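Long-range contacts in adenine phosphoribosyltransferase (PDB 1QB7), which probably catalyses, as a homodimer, transfer of the phosphoribosyl group of 5-phospho-alpha-D-ribose 1-diphosphate to adenine, giving AMP and diphosphate in purine salvage: residues Val142-Val147 / Glu170-Leu175; Tyr26-Pro31 / Glu211-Ser216; Ala71-Leu76 / Gly138-Leu143. All coordinates share one frame; numbering follows the deposited sequence. Where two conformers were deposited one is given.

Overall arrangement
Contacts 1 and 3 lie side by side in the central mixed sheet of the phosphoribosyltransferase fold, their centres about 13 Å apart. They share strand 140-145, which pairs with strand 167-173 in contact 1 and with strand 74-78 in contact 3, so three consecutive parallel strands are covered. Contact 3 sits at the N-terminal ends of its strands, contact 1 at the C-terminal ends, where magnesium and adenine bind. Contact 2 is peripheral, its centre about 22 Å from that of contact 1, and closes a chain loop enclosing both others. Tyr-26 of contact 2 nevertheless packs on Ile-174 and Leu-175 of contact 1, linking the N-terminal region to the adenine end of the sheet.

Contact 1 of 3, residues Val142-Val147 / Glu170-Leu175; sequences VLIDDV and EMVSIL
Val-172 and Ile-144 stand side by side and point the same way from two neighbouring parallel strands, the CG1 methyl of Val-172 lying 3.7 Å from CB of Ile-144. That methyl also meets CG1 of Val-142, 3.8 Å off, where the two valines cross obliquely. With chi1 at 54°, CG1 of Val-172 sits between its own backbone N and carbonyl carbon, which swings it toward the partner strand. On the other face of the sheet, Met-171 bends at chi2 and chi3 and lays its thioether alongside the strand: SD is 3.7 Å from CB of Leu-143, and CE reaches CB of Asp-145 at 4.0 Å. Between these two layers the backbones are laced by bonds such as Val-172 N to Leu-143 O, 2.8 Å. Both chains turn a corner, at Asp-146 and Ile-174, and pairing resumes with Leu-175 N to Asp-146 O at 2.8 Å. Beyond the corner Val-147 and Leu-175 again run side by side, with CG2 and CB 4.1 Å apart. Val-147 touches adenine and Asp-145 belongs to the magnesium site, while the carboxylate of Asp-146 forms a salt bridge with Arg-81. Leu-143 and Met-171 face helix 152-163, the helix of the beta-alpha-beta crossover between these strands; strands 74-78 and 199-201 flank the pair.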
loop_
_atom_site.group_PDB
_atom_site.type_symbol
_atom_site.label_atom_id
_atom_site.label_comp_id
_atom_site.label_asym_id
_atom_site.label_seq_id
_atom_site.Cartn_x
_atom_site.Cartn_y
_atom_site.Cartn_z
ATOM N N VAL A 142 -2.621 -15.721 4.629
ATOM C CA VAL A 142 -1.408 -15.203 5.239
ATOM C C VAL A 142 -1.668 -13.718 5.497
ATOM O O VAL A 142 -2.035 -12.971 4.580
ATOM C CB VAL A 142 -0.187 -15.345 4.311
ATOM C CG1 VAL A 142 1.022 -14.618 4.901
ATOM C CG2 VAL A 142 0.135 -16.818 4.104
ATOM N N LEU A 143 -1.573 -13.323 6.764
ATOM C CA LEU A 143 -1.767 -11.932 7.185
ATOM C C LEU A 143 -0.422 -11.202 7.178
ATOM O O LEU A 143 0.569 -11.731 7.670
ATOM C CB LEU A 143 -2.396 -11.888 8.578
ATOM C CG LEU A 143 -3.884 -12.191 8.722
ATOM C CD1 LEU A 143 -4.227 -13.574 8.210
ATOM C CD2 LEU A 143 -4.261 -12.045 10.181
ATOM N N ILE A 144 -0.379 -9.999 6.608
ATOM C CA ILE A 144 0.878 -9.255 6.546
ATOM C C ILE A 144 0.769 -7.747 6.832
ATOM O O ILE A 144 -0.207 -7.094 6.472
ATOM C CB ILE A 144 1.605 -9.506 5.174
ATOM C CG1 ILE A 144 3.031 -8.945 5.190
ATOM C CG2 ILE A 144 0.807 -8.902 4.025
ATOM C CD1 ILE A 144 3.904 -9.437 4.039
ATOM N N ASP A 145 1.795 -7.220 7.499
ATOM C CA ASP A 145 1.904 -5.806 7.856
ATOM C C ASP A 145 3.401 -5.608 8.121
ATOM O O ASP A 145 4.143 -6.585 8.240
ATOM C CB ASP A 145 1.084 -5.515 9.123
ATOM C CG ASP A 145 0.821 -4.024 9.342
ATOM O OD1 ASP A 145 1.137 -3.193 8.460
ATOM O OD2 ASP A 145 0.270 -3.688 10.407
ATOM N N ASP A 146 3.857 -4.367 8.227
ATOM C CA ASP A 146 5.283 -4.144 8.445
ATOM C C ASP A 146 5.764 -4.349 9.875
ATOM O O ASP A 146 6.767 -5.025 10.104
ATOM C CB ASP A 146 5.711 -2.767 7.924
ATOM C CG ASP A 146 5.168 -1.621 8.759
ATOM O OD1 ASP A 146 4.028 -1.702 9.261
ATOM O OD2 ASP A 146 5.892 -0.619 8.900
ATOM N N VAL A 147 5.041 -3.785 10.834
ATOM C CA VAL A 147 5.427 -3.883 12.238
ATOM C C VAL A 147 4.336 -4.486 13.124
ATOM O O VAL A 147 3.161 -4.143 12.988
ATOM C CB VAL A 147 5.786 -2.473 12.810
ATOM C CG1 VAL A 147 6.178 -2.570 14.273
ATOM C CG2 VAL A 147 6.912 -1.837 12.012
ATOM N N GLU A 170 -0.612 -17.722 9.089
ATOM C CA GLU A 170 0.264 -17.062 10.044
ATOM C C GLU A 170 0.185 -15.554 9.870
ATOM O O GLU A 170 -0.263 -15.059 8.833
ATOM C CB GLU A 170 1.717 -17.517 9.849
ATOM C CG GLU A 170 2.305 -17.131 8.501
ATOM C CD GLU A 170 3.557 -17.904 8.142
ATOM O OE1 GLU A 170 3.794 -18.983 8.719
ATOM O OE2 GLU A 170 4.306 -17.435 7.267
ATOM N N MET A 171 0.566 -14.839 10.923
ATOM C CA MET A 171 0.610 -13.387 10.916
ATOM C C MET A 171 2.084 -13.068 10.716
ATOM O O MET A 171 2.914 -13.438 11.547
ATOM C CB MET A 171 0.135 -12.835 12.258
ATOM C CG MET A 171 0.348 -11.331 12.456
ATOM S SD MET A 171 -0.584 -10.257 11.340
ATOM C CE MET A 171 0.578 -8.905 11.116
ATOM N N VAL A 172 2.421 -12.449 9.588
ATOM C CA VAL A 172 3.811 -12.098 9.309
ATOM C C VAL A 172 4.063 -10.597 9.348
ATOM O O VAL A 172 3.238 -9.803 8.900
ATOM C CB VAL A 172 4.306 -12.694 7.947
ATOM C CG1 VAL A 172 3.387 -12.298 6.821
ATOM C CG2 VAL A 172 5.738 -12.236 7.635
ATOM N N SER A 173 5.187 -10.222 9.946
ATOM C CA SER A 173 5.586 -8.826 10.039
ATOM C C SER A 173 7.084 -8.714 9.757
ATOM O O SER A 173 7.834 -9.663 9.982
ATOM C CB SER A 173 5.245 -8.245 11.420
ATOM O OG SER A 173 5.900 -8.929 12.471
ATOM N N ILE A 174 7.502 -7.580 9.208
ATOM C CA ILE A 174 8.912 -7.351 8.913
ATOM C C ILE A 174 9.633 -7.161 10.253
ATOM O O ILE A 174 10.686 -7.749 10.508
ATOM C CB ILE A 174 9.116 -6.060 8.058
ATOM C CG1 ILE A 174 8.286 -6.114 6.768
ATOM C CG2 ILE A 174 10.593 -5.853 7.760
ATOM C CD1 ILE A 174 8.568 -7.311 5.875
ATOM N N LEU A 175 9.019 -6.357 11.116
ATOM C CA LEU A 175 9.570 -6.042 12.414
ATOM C C LEU A 175 8.578 -6.283 13.543
ATOM O O LEU A 175 7.392 -5.990 13.414
ATOM C CB LEU A 175 9.969 -4.572 12.438
ATOM C CG LEU A 175 10.697 -4.105 13.695
ATOM C CD1 LEU A 175 12.147 -4.573 13.646
ATOM C CD2 LEU A 175 10.626 -2.599 13.774
#

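Contact 2 of 3, residues Tyr26-Pro31 / Glu211-Ser216; sequences YRWYSP and ENCGDS
A chi1 of 62° places the indole of Trp-28 between its backbone N and carbonyl carbon and lays it against Cys-213 in the loop, whose own chi1 of -173° carries SG out over the six-membered ring. Both CB and SG of Cys-213 lie over one ring face, SG 3.9 Å from the ring centroid, a sulfur-aromatic contact beside a CH-pi contact. At the five-membered end, CD1 of Trp-28 meets CB of Asn-212 at 3.5 Å, and the indole NE1 is held by the carbonyl of Thr-209. The backbones join in a single bridge, with Trp-28 N bonded to Asn-212 O and Gly-214 N to Trp-28 O, both 2.8 Å.

The carbonyl oxygen of Tyr-26 is gripped from opposite faces of its plane: Asn-212 ND2 approaches one, Arg-27 NH1 the other, each at 2.8 Å from Tyr-26 O. Lys-23 O is a second acceptor for Asn-212 ND2, so this amide fastens the end of helix 17-25. At the far end Asp-215 holds Ser-30 with both oxygens. OD1 takes Ser-30 N on its syn lone pair at 3.0 Å, whereas OD2 is met by Ser-30 OG at 2.6 Å from above the carboxylate plane, an arrangement that fixes the rotation of the carboxylate. Gly-214 CA approaches the Tyr-29 ring off-centre, and a water bound to Tyr-29 OH makes a weak bond to Gly-214 O.

Tyr-29 also packs on Gly-108 of the second subunit. The contact pins a loop of the C-terminal region to short strand 28-29, which pairs antiparallel with strand 41-42; Trp-28 makes a cation-pi contact with Arg-40, placing the junction beside the adenine pocket, to which Arg-40 belongs.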
loop_
_atom_site.group_PDB
_atom_site.type_symbol
_atom_site.label_atom_id
_atom_site.label_comp_id
_atom_site.label_asym_id
_atom_site.label_seq_id
_atom_site.Cartn_x
_atom_site.Cartn_y
_atom_site.Cartn_z
ATOM N N TYR A 26 17.087 -0.636 8.252
ATOM C CA TYR A 26 16.125 0.054 9.107
ATOM C C TYR A 26 16.579 1.365 9.724
ATOM O O TYR A 26 17.742 1.534 10.104
ATOM C CB TYR A 26 15.624 -0.868 10.223
ATOM C CG TYR A 26 14.199 -1.358 10.044
ATOM C CD1 TYR A 26 13.138 -0.459 9.898
ATOM C CD2 TYR A 26 13.911 -2.723 10.017
ATOM C CE1 TYR A 26 11.823 -0.910 9.722
ATOM C CE2 TYR A 26 12.609 -3.182 9.844
ATOM C CZ TYR A 26 11.571 -2.272 9.694
ATOM O OH TYR A 26 10.292 -2.728 9.486
ATOM N N ARG A 27 15.652 2.318 9.756
ATOM C CA ARG A 27 15.884 3.621 10.377
ATOM C C ARG A 27 14.673 3.907 11.238
ATOM O O ARG A 27 13.535 3.675 10.821
ATOM C CB ARG A 27 16.048 4.743 9.346
ATOM C CG ARG A 27 17.346 4.699 8.560
ATOM C CD ARG A 27 18.560 4.839 9.458
ATOM N NE ARG A 27 19.810 4.800 8.701
ATOM C CZ ARG A 27 20.423 3.688 8.295
ATOM N NH1 ARG A 27 19.919 2.493 8.579
ATOM N NH2 ARG A 27 21.555 3.775 7.611
ATOM N N TRP A 28 14.922 4.326 12.471
ATOM C CA TRP A 28 13.843 4.667 13.386
ATOM C C TRP A 28 13.959 6.140 13.754
ATOM O O TRP A 28 15.044 6.732 13.681
ATOM C CB TRP A 28 13.850 3.773 14.632
ATOM C CG TRP A 28 15.078 3.868 15.491
ATOM C CD1 TRP A 28 16.125 2.994 15.521
ATOM C CD2 TRP A 28 15.356 4.863 16.489
ATOM N NE1 TRP A 28 17.034 3.375 16.478
ATOM C CE2 TRP A 28 16.587 4.518 17.086
ATOM C CE3 TRP A 28 14.679 6.008 16.938
ATOM C CZ2 TRP A 28 17.161 5.280 18.114
ATOM C CZ3 TRP A 28 15.250 6.766 17.962
ATOM C CH2 TRP A 28 16.480 6.396 18.537
ATOM N N TYR A 29 12.835 6.728 14.146
ATOM C CA TYR A 29 12.793 8.141 14.499
ATOM C C TYR A 29 12.103 8.362 15.832
ATOM O O TYR A 29 11.145 7.664 16.164
ATOM C CB TYR A 29 12.043 8.934 13.415
ATOM C CG TYR A 29 12.680 8.858 12.050
ATOM C CD1 TYR A 29 12.486 7.742 11.229
ATOM C CD2 TYR A 29 13.503 9.884 11.587
ATOM C CE1 TYR A 29 13.100 7.648 9.990
ATOM C CE2 TYR A 29 14.121 9.800 10.342
ATOM C CZ TYR A 29 13.915 8.678 9.555
ATOM O OH TYR A 29 14.542 8.573 8.345
ATOM N N SER A 30 12.596 9.337 16.592
ATOM C CA SER A 30 12.007 9.671 17.886
ATOM C C SER A 30 10.786 10.557 17.611
ATOM O O SER A 30 10.620 11.053 16.500
ATOM C CB SER A 30 13.036 10.373 18.780
ATOM O OG SER A 30 13.477 11.588 18.210
ATOM N N PRO A 31 9.914 10.757 18.614
ATOM C CA PRO A 31 8.698 11.572 18.482
ATOM C C PRO A 31 8.775 12.875 17.690
ATOM O O PRO A 31 7.973 13.092 16.787
ATOM C CB PRO A 31 8.300 11.810 19.931
ATOM C CG PRO A 31 8.654 10.498 20.564
ATOM C CD PRO A 31 10.033 10.236 19.990
ATOM N N GLU A 211 22.603 3.365 16.002
ATOM C CA GLU A 211 23.142 3.438 14.645
ATOM C C GLU A 211 22.010 3.468 13.617
ATOM O O GLU A 211 22.212 3.885 12.476
ATOM C CB GLU A 211 24.067 2.257 14.359
ATOM C CG GLU A 211 25.311 2.234 15.227
ATOM C CD GLU A 211 26.331 1.203 14.784
ATOM O OE1 GLU A 211 25.976 0.270 14.022
ATOM O OE2 GLU A 211 27.501 1.336 15.202
ATOM N N ASN A 212 20.825 3.020 14.035
ATOM C CA ASN A 212 19.635 3.004 13.178
ATOM C C ASN A 212 18.797 4.281 13.335
ATOM O O ASN A 212 17.761 4.430 12.686
ATOM C CB ASN A 212 18.747 1.790 13.492
ATOM C CG ASN A 212 19.408 0.470 13.145
ATOM O OD1 ASN A 212 19.915 -0.231 14.023
ATOM N ND2 ASN A 212 19.386 0.111 11.865
ATOM N N CYS A 213 19.226 5.194 14.203
ATOM C CA CYS A 213 18.476 6.429 14.405
ATOM C C CYS A 213 18.572 7.349 13.191
ATOM O O CYS A 213 19.672 7.695 12.751
ATOM C CB CYS A 213 18.955 7.169 15.654
ATOM S SG CYS A 213 17.931 8.608 16.061
ATOM N N GLY A 214 17.413 7.721 12.649
ATOM C CA GLY A 214 17.362 8.603 11.493
ATOM C C GLY A 214 17.153 10.073 11.832
ATOM O O GLY A 214 17.071 10.909 10.931
ATOM N N ASP A 215 17.052 10.386 13.125
ATOM C CA ASP A 215 16.861 11.760 13.597
ATOM C C ASP A 215 17.968 12.682 13.118
ATOM O O ASP A 215 19.139 12.296 13.088
ATOM C CB ASP A 215 16.875 11.820 15.129
ATOM C CG ASP A 215 15.659 11.190 15.767
ATOM O OD1 ASP A 215 14.660 10.914 15.072
ATOM O OD2 ASP A 215 15.707 10.978 16.993
ATOM N N SER A 216 17.602 13.907 12.754
ATOM C CA SER A 216 18.599 14.875 12.332
ATOM C C SER A 216 19.252 15.375 13.609
ATOM O O SER A 216 18.570 15.890 14.501
ATOM C CB SER A 216 17.955 16.032 11.575
ATOM O OG SER A 216 17.435 15.583 10.342
HETATM O O HOH W 1 16.143 10.618 7.661
#

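Contact 3 of 3, residues Ala71-Leu76 / Gly138-Leu143; sequences APTHIL and GSRVVL
Arg-140 reaches back from the start of its strand to Ala-71 and passes Thr-73 on the way. From CB the chain first runs extended, chi2 177°; CD comes to 4.0 Å from Ala-71 O, and the bend at chi3, -63°, turns NE and the flat head onto that carbonyl. NE and NH2 grip the same Ala-71 O side-on, at 2.9 and 3.0 Å, with the oxygen at the edge of the guanidinium. They arrive differently: NH2 lies in the carbonyl plane, NE above it. CZ, between them, faces the CG2 methyl of Thr-73, which covers one guanidinium face toward its rim, 3.5 Å from NH2.

The backbone of Arg-140 is held by the same threonine. Thr-73 OG1 receives Arg-140 N at 2.8 Å, and Thr-73 N donates to Arg-140 O, also at 2.8 Å. OG1 is further bonded to ND1 of His-74 at 2.7 Å, which ties the imidazole to this cluster, and Ser-139 lies close beside that ring while its hydroxyl bonds to Gly-136 O.

Past this polar start the strands pair regularly, His-74 O taking Val-142 N and Val-142 O taking Leu-76 N. Leu-76 packs CB against CG1 of Val-141 on the face toward helix 152-163; on the other face Val-142 is flanked by CD1 of Ile-75 and by the ring of Pro-72.

The chemistry thus changes along the pair, from a partly exposed polar cluster in which side chains bond to backbone and to one another, to regular parallel strand pairing with buried apolar side chains on both faces. Because one carbonyl accepts two guanidinium N-H groups and a single hydroxyl joins a backbone amide to an imidazole, the loop before strand 74-78 is fastened to the start of strand 140-145; the arginine's charge would probably polarise the Ala-71 carbonyl.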
loop_
_atom_site.group_PDB
_atom_site.type_symbol
_atom_site.label_atom_id
_atom_site.label_comp_id
_atom_site.label_asym_id
_atom_site.label_seq_id
_atom_site.Cartn_x
_atom_site.Cartn_y
_atom_site.Cartn_z
ATOM N N ALA A 71 -0.296 -25.117 0.731
ATOM C CA ALA A 71 0.028 -23.752 0.329
ATOM C C ALA A 71 -1.070 -22.720 0.617
ATOM O O ALA A 71 -2.263 -23.042 0.628
ATOM C CB ALA A 71 0.392 -23.730 -1.147
ATOM N N PRO A 72 -0.669 -21.466 0.890
ATOM C CA PRO A 72 -1.626 -20.389 1.174
ATOM C C PRO A 72 -2.466 -20.109 -0.077
ATOM O O PRO A 72 -1.999 -20.297 -1.200
ATOM C CB PRO A 72 -0.716 -19.201 1.493
ATOM C CG PRO A 72 0.535 -19.848 2.008
ATOM C CD PRO A 72 0.716 -20.997 1.062
ATOM N N THR A 73 -3.703 -19.679 0.125
ATOM C CA THR A 73 -4.600 -19.377 -0.982
ATOM C C THR A 73 -4.769 -17.875 -1.161
ATOM O O THR A 73 -5.143 -17.411 -2.238
ATOM C CB THR A 73 -6.001 -20.005 -0.763
ATOM O OG1 THR A 73 -6.605 -19.450 0.409
ATOM C CG2 THR A 73 -5.896 -21.510 -0.593
ATOM N N HIS A 74 -4.475 -17.117 -0.104
ATOM C CA HIS A 74 -4.628 -15.659 -0.119
ATOM C C HIS A 74 -3.608 -14.953 0.777
ATOM O O HIS A 74 -3.140 -15.513 1.772
ATOM C CB HIS A 74 -6.010 -15.251 0.444
ATOM C CG HIS A 74 -7.191 -15.767 -0.326
ATOM N ND1 HIS A 74 -7.669 -17.053 -0.189
ATOM C CD2 HIS A 74 -8.034 -15.144 -1.185
ATOM C CE1 HIS A 74 -8.751 -17.198 -0.930
ATOM N NE2 HIS A 74 -8.994 -16.055 -1.544
ATOM N N ILE A 75 -3.304 -13.705 0.430
ATOM C CA ILE A 75 -2.423 -12.851 1.234
ATOM C C ILE A 75 -3.345 -11.681 1.626
ATOM O O ILE A 75 -4.023 -11.111 0.768
ATOM C CB ILE A 75 -1.236 -12.255 0.431
ATOM C CG1 ILE A 75 -0.353 -13.352 -0.188
ATOM C CG2 ILE A 75 -0.429 -11.321 1.327
ATOM C CD1 ILE A 75 0.461 -14.149 0.782
ATOM N N LEU A 76 -3.433 -11.378 2.917
ATOM C CA LEU A 76 -4.272 -10.276 3.390
ATOM C C LEU A 76 -3.366 -9.235 4.040
ATOM O O LEU A 76 -2.781 -9.483 5.094
ATOM C CB LEU A 76 -5.326 -10.779 4.386
ATOM C CG LEU A 76 -6.236 -9.749 5.085
ATOM C CD1 LEU A 76 -7.098 -8.996 4.086
ATOM C CD2 LEU A 76 -7.124 -10.437 6.098
ATOM N N GLY A 138 -12.580 -22.550 3.473
ATOM C CA GLY A 138 -11.455 -23.343 3.026
ATOM C C GLY A 138 -10.196 -22.563 2.694
ATOM O O GLY A 138 -9.138 -23.169 2.516
ATOM N N SER A 139 -10.294 -21.236 2.605
ATOM C CA SER A 139 -9.130 -20.399 2.298
ATOM C C SER A 139 -8.099 -20.447 3.418
ATOM O O SER A 139 -8.444 -20.559 4.593
ATOM C CB SER A 139 -9.539 -18.941 2.085
ATOM O OG SER A 139 -10.466 -18.793 1.025
ATOM N N ARG A 140 -6.830 -20.398 3.034
ATOM C CA ARG A 140 -5.723 -20.402 3.979
ATOM C C ARG A 140 -5.035 -19.066 3.728
ATOM O O ARG A 140 -4.348 -18.874 2.724
ATOM C CB ARG A 140 -4.818 -21.604 3.719
ATOM C CG ARG A 140 -5.527 -22.936 3.982
ATOM C CD ARG A 140 -4.652 -24.142 3.663
ATOM N NE ARG A 140 -4.301 -24.215 2.244
ATOM C CZ ARG A 140 -5.088 -24.710 1.287
ATOM N NH1 ARG A 140 -6.290 -25.189 1.583
ATOM N NH2 ARG A 140 -4.667 -24.730 0.027
ATOM N N VAL A 141 -5.255 -18.146 4.659
ATOM C CA VAL A 141 -4.780 -16.776 4.555
ATOM C C VAL A 141 -3.539 -16.378 5.329
ATOM O O VAL A 141 -3.430 -16.626 6.528
ATOM C CB VAL A 141 -5.914 -15.808 4.989
ATOM C CG1 VAL A 141 -5.567 -14.369 4.637
ATOM C CG2 VAL A 141 -7.240 -16.232 4.369
ATOM N N VAL A 142 -2.621 -15.721 4.629
ATOM C CA VAL A 142 -1.408 -15.203 5.239
ATOM C C VAL A 142 -1.668 -13.718 5.497
ATOM O O VAL A 142 -2.035 -12.971 4.580
ATOM C CB VAL A 142 -0.187 -15.345 4.311
ATOM C CG1 VAL A 142 1.022 -14.618 4.901
ATOM C CG2 VAL A 142 0.135 -16.818 4.104
ATOM N N LEU A 143 -1.573 -13.323 6.764
ATOM C CA LEU A 143 -1.767 -11.932 7.185
ATOM C C LEU A 143 -0.422 -11.202 7.178
ATOM O O LEU A 143 0.569 -11.731 7.670
ATOM C CB LEU A 143 -2.396 -11.888 8.578
ATOM C CG LEU A 143 -3.884 -12.191 8.722
ATOM C CD1 LEU A 143 -4.227 -13.574 8.210
ATOM C CD2 LEU A 143 -4.261 -12.045 10.181
#